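Local coordinates for regulator of polyketide synthase expression (PDB 3ONQ), which probably acts as a transcriptional regulator that binds DNA through a PucR-type C-terminal helix-turn-helix domain, although its targets and signal are not established, at residues S69-I74 with V86-Y91; E213-E218 with N224-R229; E164-R169 with E179-N184; T201-L206 with I256-D261. One frame throughout, in Å; residues are numbered along the deposited sequence.

Contact 1. Residues S69-I74 with V86-Y91; sequences STSLAI and VVIGTY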
# COMPACT_ATOMS: atom_id res chain seq x y z
N SER B 69 -37.68 -0.85 2.30
CA SER B 69 -38.28 -1.77 1.34
C SER B 69 -37.22 -2.36 0.42
O SER B 69 -37.19 -3.57 0.17
CB SER B 69 -39.36 -1.06 0.53
OG SER B 69 -39.88 -1.93 -0.46
N THR B 70 -36.35 -1.50 -0.09
CA THR B 70 -35.29 -1.95 -0.97
C THR B 70 -34.34 -2.91 -0.23
O THR B 70 -33.93 -3.93 -0.79
CB THR B 70 -34.53 -0.77 -1.59
OG1 THR B 70 -35.38 -0.11 -2.53
CG2 THR B 70 -33.29 -1.27 -2.32
N SER B 71 -34.01 -2.60 1.02
CA SER B 71 -33.10 -3.43 1.80
C SER B 71 -33.66 -4.83 2.03
O SER B 71 -32.92 -5.82 2.02
CB SER B 71 -32.80 -2.80 3.16
OG SER B 71 -32.04 -1.61 3.02
N LEU B 72 -34.97 -4.91 2.26
CA LEU B 72 -35.62 -6.19 2.47
C LEU B 72 -35.59 -6.99 1.18
O LEU B 72 -35.24 -8.18 1.17
CB LEU B 72 -37.06 -5.99 2.94
CG LEU B 72 -37.87 -7.28 3.10
CD1 LEU B 72 -37.12 -8.26 3.99
CD2 LEU B 72 -39.26 -6.98 3.65
N ALA B 73 -35.96 -6.33 0.09
CA ALA B 73 -35.92 -6.93 -1.23
C ALA B 73 -34.53 -7.49 -1.55
O ALA B 73 -34.41 -8.61 -2.02
CB ALA B 73 -36.34 -5.93 -2.27
N ILE B 74 -33.48 -6.71 -1.30
CA ILE B 74 -32.12 -7.15 -1.62
C ILE B 74 -31.67 -8.31 -0.74
O ILE B 74 -31.09 -9.29 -1.23
CB ILE B 74 -31.11 -5.99 -1.49
CG1 ILE B 74 -31.44 -4.87 -2.47
CG2 ILE B 74 -29.70 -6.50 -1.73
CD1 ILE B 74 -30.49 -3.68 -2.36
N VAL B 86 -24.65 -9.72 2.69
CA VAL B 86 -24.73 -8.50 1.91
C VAL B 86 -24.69 -7.30 2.85
O VAL B 86 -25.52 -7.16 3.76
CB VAL B 86 -25.97 -8.50 0.97
CG1 VAL B 86 -27.24 -8.65 1.75
CG2 VAL B 86 -25.99 -7.23 0.11
N VAL B 87 -23.68 -6.45 2.67
CA VAL B 87 -23.55 -5.21 3.44
C VAL B 87 -24.27 -4.10 2.72
O VAL B 87 -23.97 -3.79 1.56
CB VAL B 87 -22.07 -4.82 3.62
CG1 VAL B 87 -21.96 -3.41 4.21
CG2 VAL B 87 -21.37 -5.86 4.51
N ILE B 88 -25.24 -3.50 3.41
CA ILE B 88 -26.08 -2.47 2.81
C ILE B 88 -25.93 -1.17 3.56
O ILE B 88 -25.87 -1.16 4.79
CB ILE B 88 -27.56 -2.90 2.83
CG1 ILE B 88 -27.72 -4.22 2.08
CG2 ILE B 88 -28.46 -1.80 2.24
CD1 ILE B 88 -29.16 -4.67 1.91
N GLY B 89 -25.85 -0.06 2.83
CA GLY B 89 -25.72 1.25 3.45
C GLY B 89 -26.25 2.34 2.55
O GLY B 89 -26.48 2.13 1.36
N THR B 90 -26.44 3.53 3.10
CA THR B 90 -26.97 4.62 2.30
C THR B 90 -25.93 5.72 2.15
O THR B 90 -25.05 5.89 3.00
CB THR B 90 -28.24 5.22 2.91
OG1 THR B 90 -27.92 5.76 4.20
CG2 THR B 90 -29.30 4.15 3.06
N TYR B 91 -26.03 6.44 1.05
CA TYR B 91 -25.12 7.53 0.80
C TYR B 91 -25.86 8.61 0.03
O TYR B 91 -26.14 8.46 -1.15
CB TYR B 91 -23.91 7.03 0.03
CG TYR B 91 -22.93 8.11 -0.29
CD1 TYR B 91 -21.99 8.51 0.65
CD2 TYR B 91 -22.96 8.75 -1.52
CE1 TYR B 91 -21.09 9.52 0.35
CE2 TYR B 91 -22.06 9.74 -1.82
CZ TYR B 91 -21.13 10.13 -0.89
OH TYR B 91 -20.24 11.13 -1.20

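Contact 2. Residues E213-E218 with N224-R229; sequences ENTAKE and NTVRYR. With SO4 (sulfate ion), chain S.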
# COMPACT_ATOMS: atom_id res chain seq x y z
N GLU B 213 -9.74 12.50 -42.98
CA GLU B 213 -8.97 13.17 -44.03
C GLU B 213 -7.85 14.01 -43.46
O GLU B 213 -6.72 13.93 -43.94
CB GLU B 213 -9.87 14.04 -44.92
CG GLU B 213 -10.65 13.23 -45.94
CD GLU B 213 -9.75 12.34 -46.77
OE1 GLU B 213 -10.11 11.16 -46.98
OE2 GLU B 213 -8.67 12.82 -47.20
N ASN B 214 -8.15 14.81 -42.44
CA ASN B 214 -7.14 15.68 -41.86
C ASN B 214 -6.06 14.89 -41.16
O ASN B 214 -4.91 15.31 -41.12
CB ASN B 214 -7.75 16.71 -40.90
CG ASN B 214 -8.71 17.66 -41.60
OD1 ASN B 214 -8.73 17.76 -42.83
ND2 ASN B 214 -9.50 18.38 -40.81
N THR B 215 -6.43 13.73 -40.62
CA THR B 215 -5.48 12.87 -39.93
C THR B 215 -4.54 12.25 -40.97
O THR B 215 -3.32 12.35 -40.84
CB THR B 215 -6.19 11.78 -39.08
OG1 THR B 215 -7.04 12.40 -38.11
CG2 THR B 215 -5.17 10.91 -38.36
N ALA B 216 -5.12 11.65 -42.01
CA ALA B 216 -4.36 11.16 -43.16
C ALA B 216 -3.39 12.21 -43.70
O ALA B 216 -2.22 11.93 -43.94
CB ALA B 216 -5.30 10.70 -44.28
N LYS B 217 -3.88 13.43 -43.88
CA LYS B 217 -3.06 14.52 -44.41
C LYS B 217 -1.89 14.85 -43.48
O LYS B 217 -0.75 14.98 -43.93
CB LYS B 217 -3.94 15.75 -44.63
CG LYS B 217 -3.19 17.03 -44.94
CD LYS B 217 -4.18 18.18 -45.15
CE LYS B 217 -3.49 19.51 -45.45
NZ LYS B 217 -2.64 20.02 -44.33
N GLU B 218 -2.18 14.99 -42.19
CA GLU B 218 -1.16 15.25 -41.17
C GLU B 218 -0.08 14.16 -41.10
O GLU B 218 1.10 14.46 -40.94
CB GLU B 218 -1.81 15.39 -39.80
CG GLU B 218 -1.69 16.76 -39.18
CD GLU B 218 -0.24 17.22 -39.09
OE1 GLU B 218 0.47 16.81 -38.15
OE2 GLU B 218 0.18 18.00 -39.97
N ASN B 224 -7.68 5.06 -45.25
CA ASN B 224 -7.93 3.68 -44.83
C ASN B 224 -6.97 3.22 -43.76
O ASN B 224 -7.30 2.38 -42.92
CB ASN B 224 -7.85 2.72 -46.02
CG ASN B 224 -9.01 2.87 -46.97
OD1 ASN B 224 -10.02 3.49 -46.64
ND2 ASN B 224 -8.89 2.28 -48.16
N THR B 225 -5.76 3.76 -43.80
CA THR B 225 -4.76 3.37 -42.82
C THR B 225 -5.12 3.94 -41.45
O THR B 225 -5.01 3.25 -40.42
CB THR B 225 -3.35 3.77 -43.27
OG1 THR B 225 -2.99 2.96 -44.39
CG2 THR B 225 -2.34 3.54 -42.16
N VAL B 226 -5.57 5.19 -41.43
CA VAL B 226 -6.05 5.79 -40.20
C VAL B 226 -7.24 4.98 -39.69
O VAL B 226 -7.32 4.67 -38.50
CB VAL B 226 -6.50 7.24 -40.41
CG1 VAL B 226 -7.11 7.80 -39.11
CG2 VAL B 226 -5.33 8.10 -40.88
N ARG B 227 -8.16 4.65 -40.59
CA ARG B 227 -9.35 3.88 -40.24
C ARG B 227 -8.95 2.58 -39.55
O ARG B 227 -9.46 2.24 -38.49
CB ARG B 227 -10.15 3.57 -41.50
CG ARG B 227 -11.62 3.93 -41.43
CD ARG B 227 -12.35 3.51 -42.71
NE ARG B 227 -11.89 4.26 -43.87
CZ ARG B 227 -12.55 5.28 -44.42
NH1 ARG B 227 -12.05 5.91 -45.47
NH2 ARG B 227 -13.71 5.67 -43.91
N TYR B 228 -8.01 1.87 -40.16
CA TYR B 228 -7.56 0.59 -39.65
C TYR B 228 -6.93 0.75 -38.26
O TYR B 228 -7.21 -0.04 -37.34
CB TYR B 228 -6.57 -0.05 -40.64
CG TYR B 228 -5.96 -1.36 -40.19
CD1 TYR B 228 -6.59 -2.58 -40.46
CD2 TYR B 228 -4.74 -1.39 -39.52
CE1 TYR B 228 -6.03 -3.79 -40.06
CE2 TYR B 228 -4.18 -2.60 -39.11
CZ TYR B 228 -4.82 -3.79 -39.38
OH TYR B 228 -4.26 -4.98 -38.98
N ARG B 229 -6.08 1.75 -38.08
CA ARG B 229 -5.49 1.99 -36.76
C ARG B 229 -6.50 2.33 -35.67
O ARG B 229 -6.37 1.85 -34.54
CB ARG B 229 -4.41 3.07 -36.83
CG ARG B 229 -3.21 2.64 -37.67
CD ARG B 229 -2.34 3.83 -37.99
NE ARG B 229 -1.21 3.46 -38.82
CZ ARG B 229 -0.29 4.33 -39.26
NH1 ARG B 229 -0.39 5.62 -38.93
NH2 ARG B 229 0.71 3.90 -40.01
S SO4 S . 0.16 0.18 -39.86
O1 SO4 S . -0.11 -0.78 -40.92
O2 SO4 S . 0.86 -0.47 -38.75
O3 SO4 S . 0.99 1.25 -40.40
O4 SO4 S . -1.11 0.72 -39.37

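Contact 3. Residues E164-R169 with E179-N184; sequences ELLPER and EELYRN. With SO4 (sulfate ion), chain O.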
# COMPACT_ATOMS: atom_id res chain seq x y z
N GLU B 164 -17.92 2.76 -17.63
CA GLU B 164 -18.76 3.67 -18.40
C GLU B 164 -18.56 5.15 -18.09
O GLU B 164 -18.74 5.99 -18.95
CB GLU B 164 -20.23 3.32 -18.23
CG GLU B 164 -20.78 2.40 -19.29
CD GLU B 164 -22.27 2.22 -19.18
OE1 GLU B 164 -22.70 1.38 -18.39
OE2 GLU B 164 -23.02 2.93 -19.89
N LEU B 165 -18.24 5.48 -16.85
CA LEU B 165 -18.09 6.86 -16.41
C LEU B 165 -16.69 7.35 -16.01
O LEU B 165 -16.56 8.19 -15.14
CB LEU B 165 -19.09 7.16 -15.30
CG LEU B 165 -20.51 7.25 -15.83
CD1 LEU B 165 -21.50 6.77 -14.83
CD2 LEU B 165 -20.82 8.65 -16.27
N LEU B 166 -15.65 6.79 -16.61
CA LEU B 166 -14.28 7.08 -16.19
C LEU B 166 -13.94 8.57 -16.10
O LEU B 166 -13.48 9.05 -15.06
CB LEU B 166 -13.25 6.35 -17.07
CG LEU B 166 -13.13 4.85 -16.83
CD1 LEU B 166 -12.05 4.24 -17.70
CD2 LEU B 166 -12.82 4.63 -15.37
N PRO B 167 -14.16 9.31 -17.19
CA PRO B 167 -13.72 10.71 -17.10
C PRO B 167 -14.49 11.52 -16.05
O PRO B 167 -13.87 12.28 -15.29
CB PRO B 167 -13.92 11.26 -18.53
CG PRO B 167 -14.71 10.22 -19.28
CD PRO B 167 -14.66 8.92 -18.52
N GLU B 168 -15.80 11.37 -16.00
CA GLU B 168 -16.58 12.10 -15.00
C GLU B 168 -16.15 11.70 -13.57
O GLU B 168 -16.05 12.54 -12.67
CB GLU B 168 -18.08 11.88 -15.20
CG GLU B 168 -18.61 12.46 -16.50
CD GLU B 168 -18.30 11.60 -17.72
OE1 GLU B 168 -17.82 10.46 -17.58
OE2 GLU B 168 -18.56 12.09 -18.83
N ARG B 169 -15.88 10.41 -13.38
CA ARG B 169 -15.38 9.94 -12.09
C ARG B 169 -14.04 10.57 -11.78
O ARG B 169 -13.80 11.02 -10.66
CB ARG B 169 -15.27 8.41 -12.07
CG ARG B 169 -16.63 7.71 -11.97
CD ARG B 169 -16.50 6.22 -12.25
NE ARG B 169 -15.45 5.61 -11.43
CZ ARG B 169 -14.97 4.39 -11.63
NH1 ARG B 169 -15.47 3.63 -12.60
NH2 ARG B 169 -14.00 3.92 -10.85
N GLU B 179 -6.55 6.03 -12.41
CA GLU B 179 -5.59 4.97 -12.61
C GLU B 179 -5.99 4.11 -13.80
O GLU B 179 -5.14 3.79 -14.64
CB GLU B 179 -5.46 4.11 -11.34
CG GLU B 179 -4.41 3.00 -11.46
CD GLU B 179 -2.98 3.54 -11.44
OE1 GLU B 179 -2.79 4.76 -11.18
OE2 GLU B 179 -2.05 2.75 -11.69
N GLU B 180 -7.27 3.76 -13.91
CA GLU B 180 -7.74 3.01 -15.07
C GLU B 180 -7.50 3.73 -16.40
O GLU B 180 -7.07 3.12 -17.37
CB GLU B 180 -9.22 2.64 -14.94
CG GLU B 180 -9.50 1.57 -13.88
CD GLU B 180 -10.94 1.08 -13.93
OE1 GLU B 180 -11.59 1.20 -15.00
OE2 GLU B 180 -11.43 0.58 -12.89
N LEU B 181 -7.78 5.03 -16.44
CA LEU B 181 -7.55 5.82 -17.65
C LEU B 181 -6.08 5.72 -18.02
O LEU B 181 -5.74 5.54 -19.17
CB LEU B 181 -7.97 7.28 -17.45
CG LEU B 181 -9.47 7.52 -17.43
CD1 LEU B 181 -9.84 8.85 -16.77
CD2 LEU B 181 -10.02 7.42 -18.85
N TYR B 182 -5.21 5.80 -17.02
CA TYR B 182 -3.78 5.71 -17.26
C TYR B 182 -3.38 4.30 -17.74
O TYR B 182 -2.77 4.15 -18.80
CB TYR B 182 -2.99 6.08 -16.00
CG TYR B 182 -1.49 6.07 -16.18
CD1 TYR B 182 -0.88 6.88 -17.14
CD2 TYR B 182 -0.68 5.27 -15.40
CE1 TYR B 182 0.51 6.88 -17.30
CE2 TYR B 182 0.71 5.26 -15.55
CZ TYR B 182 1.29 6.07 -16.50
OH TYR B 182 2.66 6.06 -16.66
N ARG B 183 -3.74 3.29 -16.95
CA ARG B 183 -3.29 1.93 -17.19
C ARG B 183 -4.02 1.24 -18.33
O ARG B 183 -3.38 0.60 -19.16
CB ARG B 183 -3.44 1.07 -15.93
CG ARG B 183 -2.67 1.57 -14.74
CD ARG B 183 -1.19 1.45 -14.97
NE ARG B 183 -0.40 1.81 -13.80
CZ ARG B 183 0.93 1.82 -13.77
NH1 ARG B 183 1.61 1.49 -14.87
NH2 ARG B 183 1.58 2.17 -12.67
N ASN B 184 -5.34 1.33 -18.34
CA ASN B 184 -6.14 0.52 -19.25
C ASN B 184 -6.44 1.19 -20.58
O ASN B 184 -6.91 0.54 -21.51
CB ASN B 184 -7.46 0.11 -18.62
CG ASN B 184 -7.27 -0.74 -17.37
OD1 ASN B 184 -6.20 -1.31 -17.15
ND2 ASN B 184 -8.30 -0.83 -16.55
S SO4 O . -8.65 -3.29 -13.37
O1 SO4 O . -9.77 -3.53 -14.28
O2 SO4 O . -7.76 -4.45 -13.39
O3 SO4 O . -7.89 -2.12 -13.79
O4 SO4 O . -9.16 -3.10 -12.01
O HOH W 1 -12.82 1.32 -10.71
O HOH W 2 -14.15 1.30 -14.12

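Contact 4. Residues T201-L206 with I256-D261; sequences TVSTFL and IGRMRD. With SO4 (sulfate ion), chain R.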
# COMPACT_ATOMS: atom_id res chain seq x y z
N THR B 201 -1.64 8.04 -34.03
CA THR B 201 -2.79 8.18 -34.94
C THR B 201 -4.06 8.58 -34.20
O THR B 201 -4.79 9.46 -34.66
CB THR B 201 -3.06 6.90 -35.75
OG1 THR B 201 -1.88 6.52 -36.45
CG2 THR B 201 -4.18 7.15 -36.77
N VAL B 202 -4.32 7.94 -33.07
CA VAL B 202 -5.46 8.32 -32.24
C VAL B 202 -5.30 9.76 -31.75
O VAL B 202 -6.21 10.57 -31.82
CB VAL B 202 -5.58 7.38 -31.02
CG1 VAL B 202 -6.61 7.90 -30.03
CG2 VAL B 202 -5.92 5.96 -31.46
N SER B 203 -4.11 10.08 -31.25
CA SER B 203 -3.85 11.41 -30.73
C SER B 203 -4.08 12.44 -31.82
O SER B 203 -4.73 13.47 -31.61
CB SER B 203 -2.40 11.49 -30.25
OG SER B 203 -2.12 12.80 -29.81
N THR B 204 -3.54 12.17 -33.00
CA THR B 204 -3.63 13.12 -34.10
C THR B 204 -5.08 13.24 -34.55
O THR B 204 -5.55 14.32 -34.84
CB THR B 204 -2.76 12.68 -35.29
OG1 THR B 204 -1.40 12.54 -34.88
CG2 THR B 204 -2.85 13.70 -36.40
N PHE B 205 -5.79 12.13 -34.57
CA PHE B 205 -7.18 12.12 -35.01
C PHE B 205 -8.04 12.99 -34.12
O PHE B 205 -8.83 13.78 -34.60
CB PHE B 205 -7.69 10.69 -35.01
CG PHE B 205 -9.12 10.53 -35.40
CD1 PHE B 205 -9.51 10.59 -36.72
CD2 PHE B 205 -10.09 10.29 -34.45
CE1 PHE B 205 -10.82 10.43 -37.07
CE2 PHE B 205 -11.40 10.13 -34.81
CZ PHE B 205 -11.76 10.20 -36.12
N LEU B 206 -7.86 12.87 -32.81
CA LEU B 206 -8.60 13.66 -31.84
C LEU B 206 -8.28 15.14 -31.92
O LEU B 206 -9.16 15.98 -31.86
CB LEU B 206 -8.36 13.14 -30.43
CG LEU B 206 -8.90 11.74 -30.12
CD1 LEU B 206 -8.43 11.28 -28.77
CD2 LEU B 206 -10.40 11.68 -30.20
N ILE B 256 -4.51 12.55 -18.93
CA ILE B 256 -4.01 11.85 -17.75
C ILE B 256 -2.61 11.31 -17.99
O ILE B 256 -1.68 11.59 -17.24
CB ILE B 256 -4.94 10.67 -17.35
CG1 ILE B 256 -6.31 11.19 -16.93
CG2 ILE B 256 -4.34 9.88 -16.19
CD1 ILE B 256 -6.24 12.08 -15.74
N GLY B 257 -2.45 10.53 -19.07
CA GLY B 257 -1.17 9.96 -19.43
C GLY B 257 -0.05 10.98 -19.60
O GLY B 257 1.04 10.81 -19.05
N ARG B 258 -0.32 12.05 -20.35
CA ARG B 258 0.70 13.08 -20.60
C ARG B 258 1.13 13.82 -19.34
O ARG B 258 2.31 14.07 -19.14
CB ARG B 258 0.22 14.07 -21.65
CG ARG B 258 0.32 13.52 -23.04
CD ARG B 258 -0.39 14.40 -24.06
NE ARG B 258 -0.16 13.90 -25.42
CZ ARG B 258 -1.06 13.94 -26.40
NH1 ARG B 258 -2.25 14.48 -26.20
NH2 ARG B 258 -0.75 13.45 -27.60
N MSE B 259 0.16 14.17 -18.49
CA MSE B 259 0.47 14.81 -17.23
C MSE B 259 1.28 13.89 -16.33
O MSE B 259 2.14 14.33 -15.59
CB MSE B 259 -0.81 15.24 -16.52
CG MSE B 259 -1.58 16.28 -17.30
SE MSE B 259 -3.12 16.99 -16.38
CE MSE B 259 -4.21 15.36 -16.16
N ARG B 260 0.99 12.59 -16.40
CA ARG B 260 1.67 11.64 -15.53
C ARG B 260 3.10 11.32 -15.98
O ARG B 260 4.00 11.15 -15.16
CB ARG B 260 0.86 10.35 -15.41
CG ARG B 260 1.39 9.43 -14.34
CD ARG B 260 0.29 8.56 -13.78
NE ARG B 260 0.85 7.47 -13.00
CZ ARG B 260 0.14 6.53 -12.39
NH1 ARG B 260 -1.19 6.55 -12.46
NH2 ARG B 260 0.75 5.57 -11.70
N ASP B 261 3.31 11.26 -17.29
CA ASP B 261 4.58 10.82 -17.85
C ASP B 261 5.57 11.94 -18.15
O ASP B 261 6.74 11.68 -18.41
CB ASP B 261 4.34 10.00 -19.13
CG ASP B 261 3.82 8.61 -18.83
OD1 ASP B 261 3.80 8.22 -17.64
OD2 ASP B 261 3.45 7.89 -19.78
S SO4 R . 3.02 12.39 -26.49
O1 SO4 R . 2.19 12.85 -27.61
O2 SO4 R . 4.00 11.40 -26.95
O3 SO4 R . 3.71 13.53 -25.90
O4 SO4 R . 2.16 11.78 -25.49
O HOH W 3 -4.27 14.58 -28.81

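Contact 1. Residues S69-I74 with V86-Y91
Ile88 lays its terminal CD1 over the start of the Ile74 side chain, 4.1 Å from Ile74 CG2. The two isoleucines cross obliquely, one from the strand and one from the helix. In Ile88, CG1 lies beside the backbone N and anti to the carbonyl carbon (chi1 -58°). CD1 then extends on toward the helix, to 3.9 Å from the backbone Ser71 O. The other branch of Ile88, CG2, takes a different partner and meets Ser71 OG at 3.7 Å. That is packing of a methyl against a hydroxyl, and the hydroxyl is hydrogen-bonded to Leu67 O in the preceding turn of its own helix. Ile74 also touches the start of the strand, where its CG2 comes to 4.2 Å from Val86 CG2. One methyl of Ile74 serves two strand residues whose side chains lie on the same face, two positions apart. No hydrogen bond joins the two segments, and apolar side chains carry the contact. The axes of the two segments run nearly antiparallel, at 161°, and come within 10.0 Å of each other. The contact joins a helical layer of the alpha-beta-alpha sandwich to its sheet. Strand 86-91 forms an outer edge of the sheet within this chain and pairs with strand 94-100, whose Leu95 touches Ser71, Ile74 and Ile88. Helix 67-80 covers this face, while Val87 packs on Glu25 and Phe29 of helix 21-33 on the other.

Contact 2. Residues E213-E218 with N224-R229
Arg229 NH2 donates to sulfate O3 at 2.7 Å, and its NE donates to O4 of the same ion at 2.8 Å. Both bonds are nearly straight, at 171° and 172°. This arginine belongs to the PucR-type helix-turn-helix domain, on helix 223-237, the second helix of the motif and probably the one that reads DNA, as in relatives. It follows helix 212-219 after a short turn. The sulfate probably comes from the crystallisation liquor and lies at the guanidinium edge. Thr225 CG2 rests over one face of the guanidinium, toward its rim. NH1 is hydrogen-bonded to Thr201 of helix 198-207, so the group is held from two directions. A leucine in place of Arg229 would probably leave the sulfate without both of these donors and Thr201 without this partner. Between the two helices the contact is apolar and buried. Val226 spreads its two methyls against helix 212-219. CG1 stands anti to the backbone N (chi1 176°) and meets Thr215 CG2 at 3.7 Å. The hydroxyl of Thr215 is turned to its own helix and bonds to Ser211 O. The other methyl, Val226 CG2, sits 3.7 Å from the backbone Ala216 N and 4.3 Å from Ala216 CB.

Contact 3. Residues E164-R169 with E179-N184
The Arg169 guanidinium is linked to the Glu180 carboxylate by two waters, and water 1 lies in the guanidinium plane at its edge. Helices 166-172 and 175-190 follow each other here in the helix bundle. Arg169 NH2 donates to water 1, which in turn donates to Glu180 OE2 at 2.7 Å. Arg169 NH1 donates to water 2, which donates to Glu180 OE1, also at 2.7 Å. The opposite charges therefore meet through solvent, with Arg169 NH2 and Glu180 OE2 still 4.7 Å apart. Arg169 NE has a direct salt bridge to Asp174, which helps fix the group. A second guanidinium, that of Arg183, has Tyr182 CE2 over the centre of one face. At its edge Arg183 NE bonds to Glu179 OE2, at 2.8 Å, from above the carboxylate plane. Glu179 also reaches Arg260 of helix 244-261 through its other oxygen.

Beside the water bridge the contact is apolar. Leu166 and Leu181 slide past each other in opposite directions, with Leu166 CB 3.8 Å from Leu181 CD2. Leu181 CD1 lies against the first turn of helix 166-172, 4.3 Å from Pro167 CA. Glu180 crosses Leu166 at about a right angle. Its chain is extended beyond CG, which carries the carboxylate across the leucine's methyls, and Glu180 OE1 stops 3.7 Å from Leu166 CD2.

Contact 4. Residues T201-L206 with I256-D261
This is a polar surface contact in which one long side chain spans two helices, 198-207 and 244-261. Even the nearest pair of CA atoms, those of Ser203 and Arg258, stands 11.2 Å apart. Only the end of Arg258 closes the distance. Its chain is extended from CG to NE, and Arg258 NH2 donates to Ser203 OG at 2.7 Å, with an angle of 150° at the hydrogen. The hydroxyl lies close to the guanidinium plane, 10° out of it. Ser203 presents this oxygen because OG is turned anti to the backbone N (chi1 177°). Water 3 adds a second link. It donates to the backbone Ser203 O at 3.0 Å, is hydrogen-bonded to Ser203 OG, and accepts a weak bond from Arg258 NH1.

A sulfate, probably from the crystallisation liquor, lies at the NE and NH2 edge of the guanidinium. Arg258 NH2 donates to sulfate O1 at 3.0 Å, and Arg258 NE donates to sulfate O4 at 3.1 Å. NH2 thus serves both the serine and the anion. Arg190 and Tyr199 bind the same ion. A methionine in place of Arg258 would probably leave Ser203 OG without its donor from helix 244-261 and the sulfate with fewer partners. Nearby, Ile256 and Met259, a selenomethionine, pack on Leu171 and Gln148 of the second subunit. Leu206 packs on helix 244-261 at Ala247, Leu250 and Thr251. The contact thus ties the last helix of the chain to residues 201-206, which belong to the PucR-type helix-turn-helix domain.

In the fold
Contact 1 stands apart in the alpha-beta-alpha sandwich, its centre about 51 Å from that of contact 2 and on the opposite side of the chain's centre. The other three belong to the helical part. Contacts 2 and 3 are buried, contact 1 is partly so, and contact 4 lies at the surface. Apolar packing joins the segments in contacts 1 and 2, contact 3 adds a water bridge, and contact 4 relies on polar bonds. Helix 198-207 of contact 4 packs on both helices of contact 2, as where Val226 meets Thr201. Helix 244-261 of contact 4 meets helix 175-190 of contact 3 where Tyr182 bonds to Asp261, and both contacts touch the second subunit.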